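Acetyltransferase (Agrobacterium tumefaciens, PDB 2FSR) probably transfers an acetyl group from acetyl-coenzyme A to an amine or similar acceptor, as other members of the GNAT acetyltransferase family do. Local coordinates at residues Glu33-Arg38 with Ala130-Ala135; Glu112-Trp117 with Val150-Pro155; Pro46-Phe51 with Leu118-His123. All blocks are in the same frame, centred on the assembly; numbering follows the deposited sequence.

Contact 1 (Glu33-Arg38 with Ala130-Ala135); sequences ERLTLR and AEAAVA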
loop_
_atom_site.group_PDB
_atom_site.type_symbol
_atom_site.label_atom_id
_atom_site.label_comp_id
_atom_site.label_asym_id
_atom_site.label_seq_id
_atom_site.Cartn_x
_atom_site.Cartn_y
_atom_site.Cartn_z
ATOM N N GLU A 33 -0.200 16.565 0.910
ATOM C CA GLU A 33 -0.897 17.754 1.390
ATOM C C GLU A 33 -1.270 17.569 2.857
ATOM O O GLU A 33 -0.946 18.414 3.699
ATOM C CB GLU A 33 -2.141 17.987 0.540
ATOM C CG GLU A 33 -3.097 19.066 1.049
ATOM C CD GLU A 33 -4.302 19.212 0.138
ATOM O OE1 GLU A 33 -4.108 19.370 -1.090
ATOM O OE2 GLU A 33 -5.442 19.159 0.645
ATOM N N ARG A 34 -1.909 16.436 3.154
ATOM C CA ARG A 34 -2.492 16.198 4.470
ATOM C C ARG A 34 -1.835 15.067 5.253
ATOM O O ARG A 34 -2.150 14.867 6.425
ATOM C CB ARG A 34 -3.992 15.907 4.331
ATOM C CG ARG A 34 -4.779 17.094 3.769
ATOM C CD ARG A 34 -6.236 16.761 3.628
ATOM N NE ARG A 34 -6.431 15.680 2.659
ATOM C CZ ARG A 34 -7.593 15.089 2.402
ATOM N NH1 ARG A 34 -8.711 15.468 3.032
ATOM N NH2 ARG A 34 -7.634 14.105 1.521
ATOM N N LEU A 35 -0.946 14.308 4.605
ATOM C CA LEU A 35 -0.480 13.043 5.202
ATOM C C LEU A 35 1.025 12.907 5.264
ATOM O O LEU A 35 1.756 13.538 4.501
ATOM C CB LEU A 35 -1.033 11.843 4.417
ATOM C CG LEU A 35 -2.536 11.829 4.092
ATOM C CD1 LEU A 35 -2.851 10.760 3.045
ATOM C CD2 LEU A 35 -3.352 11.670 5.381
ATOM N N THR A 36 1.474 12.068 6.184
ATOM C CA THR A 36 2.878 11.645 6.222
ATOM C C THR A 36 2.858 10.130 6.015
ATOM O O THR A 36 2.110 9.412 6.703
ATOM C CB THR A 36 3.559 12.008 7.557
ATOM O OG1 THR A 36 3.582 13.441 7.703
ATOM C CG2 THR A 36 5.007 11.492 7.597
ATOM N N LEU A 37 3.629 9.654 5.030
ATOM C CA LEU A 37 3.662 8.225 4.694
ATOM C C LEU A 37 5.020 7.729 5.116
ATOM O O LEU A 37 6.015 8.102 4.501
ATOM C CB LEU A 37 3.443 8.018 3.185
ATOM C CG LEU A 37 2.275 8.805 2.575
ATOM C CD1 LEU A 37 2.130 8.480 1.102
ATOM C CD2 LEU A 37 0.964 8.545 3.304
ATOM N N ARG A 38 5.077 6.920 6.171
ATOM C CA ARG A 38 6.367 6.658 6.821
ATOM C C ARG A 38 6.602 5.175 7.134
ATOM O O ARG A 38 5.692 4.355 7.039
ATOM C CB ARG A 38 6.540 7.506 8.093
ATOM C CG ARG A 38 5.332 7.503 9.000
ATOM C CD ARG A 38 5.480 6.527 10.108
ATOM N NE ARG A 38 4.266 6.436 10.928
ATOM C CZ ARG A 38 3.914 5.343 11.585
ATOM N NH1 ARG A 38 4.701 4.267 11.548
ATOM N NH2 ARG A 38 2.780 5.318 12.271
ATOM N N ALA A 130 -7.080 7.783 -1.623
ATOM C CA ALA A 130 -6.656 8.263 -2.947
ATOM C C ALA A 130 -5.406 9.145 -2.843
ATOM O O ALA A 130 -4.492 9.033 -3.674
ATOM C CB ALA A 130 -7.792 8.994 -3.655
ATOM N N GLU A 131 -5.348 9.999 -1.816
ATOM C CA GLU A 131 -4.219 10.909 -1.656
ATOM C C GLU A 131 -2.938 10.125 -1.404
ATOM O O GLU A 131 -1.888 10.416 -2.006
ATOM C CB GLU A 131 -4.476 11.921 -0.523
ATOM C CG GLU A 131 -3.338 12.908 -0.307
ATOM C CD GLU A 131 -3.667 13.988 0.728
ATOM O OE1 GLU A 131 -4.852 14.381 0.809
ATOM O OE2 GLU A 131 -2.750 14.466 1.417
ATOM N N ALA A 132 -3.021 9.128 -0.519
ATOM C CA ALA A 132 -1.862 8.277 -0.234
ATOM C C ALA A 132 -1.463 7.459 -1.460
ATOM O O ALA A 132 -0.256 7.349 -1.778
ATOM C CB ALA A 132 -2.151 7.369 0.963
ATOM N N ALA A 133 -2.464 6.925 -2.159
ATOM C CA ALA A 133 -2.219 6.086 -3.354
ATOM C C ALA A 133 -1.548 6.884 -4.471
ATOM O O ALA A 133 -0.609 6.394 -5.108
ATOM C CB ALA A 133 -3.510 5.454 -3.850
ATOM N N VAL A 134 -2.027 8.098 -4.722
ATOM C CA VAL A 134 -1.420 8.956 -5.751
ATOM C C VAL A 134 0.048 9.209 -5.434
ATOM O O VAL A 134 0.913 9.135 -6.335
ATOM C CB VAL A 134 -2.185 10.307 -5.879
ATOM C CG1 VAL A 134 -1.330 11.373 -6.568
ATOM C CG2 VAL A 134 -3.521 10.094 -6.609
ATOM N N ALA A 135 0.348 9.499 -4.169
ATOM C CA ALA A 135 1.712 9.820 -3.756
ATOM C C ALA A 135 2.636 8.639 -3.966
ATOM O O ALA A 135 3.719 8.791 -4.538
ATOM C CB ALA A 135 1.749 10.289 -2.301
#
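Glu131 on helix 128-143 meets Arg34, just ahead of strand 35-38, through both carboxylate oxygens. OE1 of Glu131 lies in the guanidinium plane and forms a salt bridge, taking NE of Arg34 at 2.8 Å on its syn lone pair and NH2 of Arg34 at 2.9 Å nearly in line with its C-O bond. The carboxylate and guanidinium are almost coplanar, 21° apart. OE2 of Glu131 also uses its syn lone pair, for the backbone N of Arg34 (2.8 Å, angle at H 159°). A bend at chi3 (-63°) turns the guanidinium so that its NE/NH2 edge meets the carboxylate of Glu131 side-on.

Along the strand from this polar end, the contact turns apolar. CD1 of Leu35 touches CB of Ala132 at 4.0 Å, and CD1 of Leu37 meets CB of Ala135 at 3.9 Å, so that alternate residues of the strand face small residues of the helix. Further out, Thr32 OG1 is a second partner of Glu131 OE2, Arg34 NH2 reaches Arg126 O, and Ile90 of the neighbouring strand 87-92 touches Leu35 and Ala132. The salt bridge and the backbone bond together fix the rotation of the carboxylate, and its negative charge is probably offset in large part by Arg34, at the point where the chain enters strand 35-38.

Contact 2 (Glu112-Trp117 with Val150-Pro155); sequences EKELGW and VSYVSP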
loop_
_atom_site.group_PDB
_atom_site.type_symbol
_atom_site.label_atom_id
_atom_site.label_comp_id
_atom_site.label_asym_id
_atom_site.label_seq_id
_atom_site.Cartn_x
_atom_site.Cartn_y
_atom_site.Cartn_z
ATOM N N GLU A 112 2.196 -9.391 -10.404
ATOM C CA GLU A 112 2.772 -8.125 -10.815
ATOM C C GLU A 112 2.877 -7.211 -9.595
ATOM O O GLU A 112 2.183 -7.452 -8.589
ATOM C CB GLU A 112 1.874 -7.479 -11.878
ATOM C CG GLU A 112 1.860 -8.273 -13.204
ATOM C CD GLU A 112 1.107 -7.549 -14.316
ATOM O OE1 GLU A 112 -0.120 -7.756 -14.418
ATOM O OE2 GLU A 112 1.749 -6.759 -15.042
ATOM N N LYS A 113 3.726 -6.185 -9.693
ATOM C CA LYS A 113 3.864 -5.179 -8.607
ATOM C C LYS A 113 2.521 -4.511 -8.377
ATOM O O LYS A 113 1.889 -4.040 -9.316
ATOM C CB LYS A 113 4.972 -4.169 -8.895
ATOM C CG LYS A 113 6.369 -4.792 -8.916
ATOM C CD LYS A 113 7.443 -3.734 -9.103
ATOM C CE LYS A 113 8.832 -4.348 -9.202
ATOM N NZ LYS A 113 9.291 -5.018 -7.943
ATOM N N GLU A 114 2.087 -4.483 -7.126
ATOM C CA GLU A 114 0.683 -4.216 -6.775
ATOM C C GLU A 114 0.548 -3.133 -5.715
ATOM O O GLU A 114 1.186 -3.205 -4.657
ATOM C CB GLU A 114 -0.011 -5.505 -6.300
ATOM C CG GLU A 114 -1.543 -5.408 -6.289
ATOM C CD GLU A 114 -2.138 -5.248 -4.934
ATOM O OE1 GLU A 114 -1.374 -5.133 -3.938
ATOM O OE2 GLU A 114 -3.384 -5.302 -4.862
ATOM N N LEU A 115 -0.289 -2.142 -6.002
ATOM C CA LEU A 115 -0.584 -1.037 -5.096
ATOM C C LEU A 115 -1.827 -1.367 -4.265
ATOM O O LEU A 115 -2.882 -1.703 -4.814
ATOM C CB LEU A 115 -0.834 0.244 -5.920
ATOM C CG LEU A 115 -1.118 1.570 -5.194
ATOM C CD1 LEU A 115 0.103 2.060 -4.449
ATOM C CD2 LEU A 115 -1.585 2.642 -6.190
ATOM N N GLY A 116 -1.689 -1.302 -2.938
ATOM C CA GLY A 116 -2.839 -1.555 -2.067
ATOM C C GLY A 116 -2.929 -0.543 -0.953
ATOM O O GLY A 116 -1.957 0.125 -0.627
ATOM N N TRP A 117 -4.120 -0.419 -0.373
ATOM C CA TRP A 117 -4.328 0.571 0.699
ATOM C C TRP A 117 -5.396 0.080 1.650
ATOM O O TRP A 117 -6.227 -0.756 1.299
ATOM C CB TRP A 117 -4.762 1.952 0.146
ATOM C CG TRP A 117 -5.942 1.846 -0.780
ATOM C CD1 TRP A 117 -7.271 1.858 -0.438
ATOM C CD2 TRP A 117 -5.898 1.678 -2.197
ATOM N NE1 TRP A 117 -8.051 1.687 -1.559
ATOM C CE2 TRP A 117 -7.234 1.587 -2.655
ATOM C CE3 TRP A 117 -4.857 1.587 -3.128
ATOM C CZ2 TRP A 117 -7.552 1.401 -4.003
ATOM C CZ3 TRP A 117 -5.175 1.413 -4.463
ATOM C CH2 TRP A 117 -6.507 1.314 -4.889
ATOM N N VAL A 150 -0.370 -2.472 -10.725
ATOM C CA VAL A 150 -1.754 -2.988 -10.680
ATOM C C VAL A 150 -2.326 -2.895 -9.271
ATOM O O VAL A 150 -1.596 -2.664 -8.326
ATOM C CB VAL A 150 -1.886 -4.449 -11.182
ATOM C CG1 VAL A 150 -1.392 -4.582 -12.624
ATOM C CG2 VAL A 150 -1.108 -5.385 -10.279
ATOM N N SER A 151 -3.636 -3.073 -9.153
ATOM C CA SER A 151 -4.270 -3.371 -7.862
ATOM C C SER A 151 -5.199 -4.565 -8.023
ATOM O O SER A 151 -6.001 -4.606 -8.967
ATOM C CB SER A 151 -5.077 -2.168 -7.364
ATOM O OG SER A 151 -4.274 -1.068 -7.027
ATOM N N TYR A 152 -5.112 -5.538 -7.106
ATOM C CA TYR A 152 -6.044 -6.683 -7.079
ATOM C C TYR A 152 -7.213 -6.306 -6.182
ATOM O O TYR A 152 -7.009 -5.970 -5.008
ATOM C CB TYR A 152 -5.355 -7.977 -6.583
ATOM C CG TYR A 152 -4.134 -8.304 -7.428
ATOM C CD1 TYR A 152 -4.252 -8.469 -8.806
ATOM C CD2 TYR A 152 -2.867 -8.424 -6.861
ATOM C CE1 TYR A 152 -3.134 -8.743 -9.595
ATOM C CE2 TYR A 152 -1.747 -8.706 -7.647
ATOM C CZ TYR A 152 -1.889 -8.855 -9.008
ATOM O OH TYR A 152 -0.805 -9.113 -9.805
ATOM N N VAL A 153 -8.421 -6.357 -6.739
ATOM C CA VAL A 153 -9.624 -5.904 -6.014
ATOM C C VAL A 153 -10.737 -6.942 -6.181
ATOM O O VAL A 153 -11.024 -7.363 -7.296
ATOM C CB VAL A 153 -10.116 -4.519 -6.569
ATOM C CG1 VAL A 153 -11.382 -4.029 -5.834
ATOM C CG2 VAL A 153 -9.029 -3.469 -6.497
ATOM N N SER A 154 -11.340 -7.384 -5.079
ATOM C CA SER A 154 -12.469 -8.324 -5.169
ATOM C C SER A 154 -13.686 -7.639 -5.820
ATOM O O SER A 154 -13.921 -6.455 -5.556
ATOM C CB SER A 154 -12.802 -8.901 -3.785
ATOM O OG SER A 154 -12.598 -7.946 -2.754
ATOM N N PRO A 155 -14.452 -8.371 -6.669
ATOM C CA PRO A 155 -15.522 -7.785 -7.497
ATOM C C PRO A 155 -16.668 -7.183 -6.679
ATOM O O PRO A 155 -17.504 -6.462 -7.236
ATOM C CB PRO A 155 -16.012 -8.964 -8.345
ATOM C CG PRO A 155 -15.669 -10.166 -7.553
ATOM C CD PRO A 155 -14.387 -9.836 -6.840
HETATM O O HOH W 1 -1.395 -8.764 -12.320
#
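The Tyr152 ring and the Glu114 carboxylate run nearly parallel, their planes 11° apart, with CG of Glu114 set obliquely to the ring, 3.3 Å from CD2 of Tyr152. At the ring edge, in its plane, a water accepts from Tyr152 OH and donates to Glu112 OE1, while Glu112 N donates to Tyr152 OH at 3.1 Å. The Trp117 ring meets OG of Ser151 obliquely, 3.7 Å from CZ3 of Trp117.

Strands 114-119 and 149-153 share a single bridge, Glu114 with Val150. Val150 N donates to Lys113 O, and Leu115 N to Val150 O at 2.7 Å. Past the Glu114-Val150 bridge the strands splay, their short axes 54° apart, and side chains take over: Glu114, bent at chi2 (-104°), uses the anti lone pair of OE2 to accept from Tyr152 N at 2.8 Å, and Ser151 OG donates to Leu115 O at 2.7 Å. Tyr187 also bonds Ser151 OG, Asn105 bonds Glu114 OE1, and Arg186 forms a salt bridge with Glu112 OE1.

Such parting of neighbouring parallel strands is the hallmark of the GNAT fold, whose V-shaped opening normally receives acetyl-coenzyme A. Here a carboxylate and a hydroxyl satisfy backbone polar groups just where regular strand pairing stops.

Contact 3 (Pro46-Phe51 with Leu118-His123); sequences PAYRDF and LLYEGH. With FMT (formic acid), chain B.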
loop_
_atom_site.group_PDB
_atom_site.type_symbol
_atom_site.label_atom_id
_atom_site.label_comp_id
_atom_site.label_asym_id
_atom_site.label_seq_id
_atom_site.Cartn_x
_atom_site.Cartn_y
_atom_site.Cartn_z
ATOM N N PRO A 46 -0.278 -3.221 16.949
ATOM C CA PRO A 46 -1.562 -3.439 17.596
ATOM C C PRO A 46 -2.782 -2.929 16.817
ATOM O O PRO A 46 -3.761 -3.679 16.697
ATOM C CB PRO A 46 -1.399 -2.722 18.944
ATOM C CG PRO A 46 0.067 -2.828 19.228
ATOM C CD PRO A 46 0.691 -2.582 17.866
ATOM N N ALA A 47 -2.737 -1.698 16.305
ATOM C CA ALA A 47 -3.899 -1.148 15.571
ATOM C C ALA A 47 -4.063 -1.904 14.255
ATOM O O ALA A 47 -5.194 -2.144 13.786
ATOM C CB ALA A 47 -3.722 0.330 15.328
ATOM N N TYR A 48 -2.935 -2.295 13.655
ATOM C CA TYR A 48 -2.974 -3.072 12.412
ATOM C C TYR A 48 -3.664 -4.410 12.635
ATOM O O TYR A 48 -4.501 -4.820 11.820
ATOM C CB TYR A 48 -1.541 -3.259 11.886
ATOM C CG TYR A 48 -1.397 -4.019 10.583
ATOM C CD1 TYR A 48 -1.565 -3.374 9.353
ATOM C CD2 TYR A 48 -1.089 -5.365 10.584
ATOM C CE1 TYR A 48 -1.420 -4.079 8.167
ATOM C CE2 TYR A 48 -0.940 -6.081 9.401
ATOM C CZ TYR A 48 -1.116 -5.429 8.200
ATOM O OH TYR A 48 -0.957 -6.138 7.024
ATOM N N ARG A 49 -3.326 -5.081 13.737
ATOM C CA ARG A 49 -3.888 -6.389 14.051
ATOM C C ARG A 49 -5.380 -6.241 14.364
ATOM O O ARG A 49 -6.189 -7.056 13.924
ATOM C CB ARG A 49 -3.130 -7.015 15.233
ATOM C CG ARG A 49 -3.704 -8.301 15.777
ATOM C CD ARG A 49 -3.844 -9.402 14.731
ATOM N NE ARG A 49 -4.594 -10.532 15.297
ATOM C CZ ARG A 49 -5.413 -11.333 14.616
ATOM N NH1 ARG A 49 -5.598 -11.167 13.302
ATOM N NH2 ARG A 49 -6.069 -12.311 15.242
ATOM N N ASP A 50 -5.739 -5.208 15.127
ATOM C CA ASP A 50 -7.155 -4.907 15.392
ATOM C C ASP A 50 -7.935 -4.843 14.074
ATOM O O ASP A 50 -8.981 -5.491 13.926
ATOM C CB ASP A 50 -7.322 -3.574 16.147
ATOM C CG ASP A 50 -6.907 -3.646 17.618
ATOM O OD1 ASP A 50 -6.659 -4.750 18.154
ATOM O OD2 ASP A 50 -6.838 -2.561 18.246
ATOM N N PHE A 51 -7.387 -4.118 13.104
ATOM C CA PHE A 51 -8.041 -3.995 11.803
ATOM C C PHE A 51 -8.131 -5.360 11.106
ATOM O O PHE A 51 -9.198 -5.774 10.636
ATOM C CB PHE A 51 -7.280 -3.003 10.908
ATOM C CG PHE A 51 -7.764 -2.982 9.473
ATOM C CD1 PHE A 51 -8.872 -2.232 9.125
ATOM C CD2 PHE A 51 -7.118 -3.714 8.491
ATOM C CE1 PHE A 51 -9.337 -2.213 7.790
ATOM C CE2 PHE A 51 -7.573 -3.699 7.158
ATOM C CZ PHE A 51 -8.682 -2.945 6.821
ATOM N N LEU A 118 -5.360 0.624 2.861
ATOM C CA LEU A 118 -6.403 0.372 3.840
ATOM C C LEU A 118 -6.455 1.565 4.792
ATOM O O LEU A 118 -5.443 2.226 5.048
ATOM C CB LEU A 118 -6.148 -0.929 4.612
ATOM C CG LEU A 118 -4.872 -1.002 5.462
ATOM C CD1 LEU A 118 -5.121 -0.496 6.898
ATOM C CD2 LEU A 118 -4.348 -2.438 5.498
ATOM N N LEU A 119 -7.655 1.838 5.308
ATOM C CA LEU A 119 -7.871 2.861 6.330
ATOM C C LEU A 119 -8.553 2.258 7.532
ATOM O O LEU A 119 -9.454 1.415 7.394
ATOM C CB LEU A 119 -8.731 4.017 5.795
ATOM C CG LEU A 119 -8.103 4.906 4.722
ATOM C CD1 LEU A 119 -9.109 5.985 4.290
ATOM C CD2 LEU A 119 -6.800 5.565 5.188
ATOM N N TYR A 120 -8.120 2.689 8.714
ATOM C CA TYR A 120 -8.730 2.253 9.949
ATOM C C TYR A 120 -10.078 2.941 10.120
ATOM O O TYR A 120 -10.361 3.957 9.494
ATOM C CB TYR A 120 -7.824 2.591 11.128
ATOM C CG TYR A 120 -6.478 1.876 11.073
ATOM C CD1 TYR A 120 -6.359 0.605 10.497
ATOM C CD2 TYR A 120 -5.351 2.455 11.618
ATOM C CE1 TYR A 120 -5.118 -0.061 10.461
ATOM C CE2 TYR A 120 -4.102 1.800 11.597
ATOM C CZ TYR A 120 -4.003 0.554 11.001
ATOM O OH TYR A 120 -2.773 -0.085 10.987
ATOM N N GLU A 121 -10.880 2.371 11.006
ATOM C CA GLU A 121 -12.241 2.813 11.209
ATOM C C GLU A 121 -12.310 4.281 11.619
ATOM O O GLU A 121 -11.584 4.730 12.515
ATOM C CB GLU A 121 -12.888 1.948 12.277
ATOM C CG GLU A 121 -14.368 2.137 12.356
ATOM C CD GLU A 121 -14.972 1.198 13.351
ATOM O OE1 GLU A 121 -14.604 1.265 14.552
ATOM O OE2 GLU A 121 -15.825 0.405 12.919
ATOM N N GLY A 122 -13.204 5.021 10.953
ATOM C CA GLY A 122 -13.442 6.423 11.277
ATOM C C GLY A 122 -12.807 7.422 10.319
ATOM O O GLY A 122 -13.015 8.629 10.436
ATOM N N HIS A 123 -12.020 6.922 9.374
ATOM C CA HIS A 123 -11.251 7.818 8.528
ATOM C C HIS A 123 -11.625 7.785 7.050
ATOM O O HIS A 123 -10.957 8.432 6.249
ATOM C CB HIS A 123 -9.752 7.548 8.678
ATOM C CG HIS A 123 -9.281 7.589 10.090
ATOM N ND1 HIS A 123 -9.141 8.766 10.794
ATOM C CD2 HIS A 123 -8.959 6.593 10.949
ATOM C CE1 HIS A 123 -8.741 8.490 12.026
ATOM N NE2 HIS A 123 -8.632 7.180 12.145
HETATM C C FMT B . -9.263 12.232 9.934
HETATM O O1 FMT B . -10.101 11.342 10.121
HETATM O O2 FMT B . -9.477 13.439 9.732
#
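Helix 45-53 packs on the end of strand 114-119 and the type II turn that follows, Tyr120 to His123, so that an aromatic cluster joins one face of the helix to the sheet. The Phe51 ring carries CD1 of Leu118 over one face in a CH-pi contact, 4.2 Å from the ring centroid and 15° off its normal. CD2 of the same leucine approaches CE2 of Phe51 at 3.8 Å. Tyr120 meets the Phe51 ring obliquely, with centroids 5.9 Å apart and planes at 51°, and its CE1 lies 3.7 Å from CB of Phe51.

The far end of Tyr120 lies against the helix backbone: its OH is 3.3 Å from CA of Tyr48 and in the plane of the Tyr48 ring, at the edge. Having CG opposite the carbonyl carbon (chi1 -63°) directs the Tyr120 ring across to the helix, where CB of Ala47 touches CE2 of Tyr120 at 4.0 Å. Phe73 and Val72 of helix 66-83 border Tyr48. In the turn, His123 ND1 donates to O1 of a formic acid, probably from the crystallisation liquor, at 2.8 Å; Tyr128 binds the same molecule. No hydrogen bond links residues 46-51 with 118-123, and their association rests on aromatic and aliphatic contacts.

Overall arrangement
All three contacts reach the antiparallel sheet that ends in strand 114-119, and each mixes buried with more exposed residues. Contact 2 lies nearest the chain centre (about 9 Å from it, centre to centre), contact 3 furthest (about 14 Å). Contacts 2 and 3 use successive parts of strand 114-119: one joins it to strand 149-153 through backbone and polar bonds, the other to helix 45-53 through rings and leucines. Contact 1 sets helix 128-143, the element between strands 114-119 and 149-153, against the sheet, pairing a salt bridge with small apolar residues. Contacts 1 and 2 touch where Ala133 packs on Leu115 and Trp117; contact 3 stays apart from contact 1.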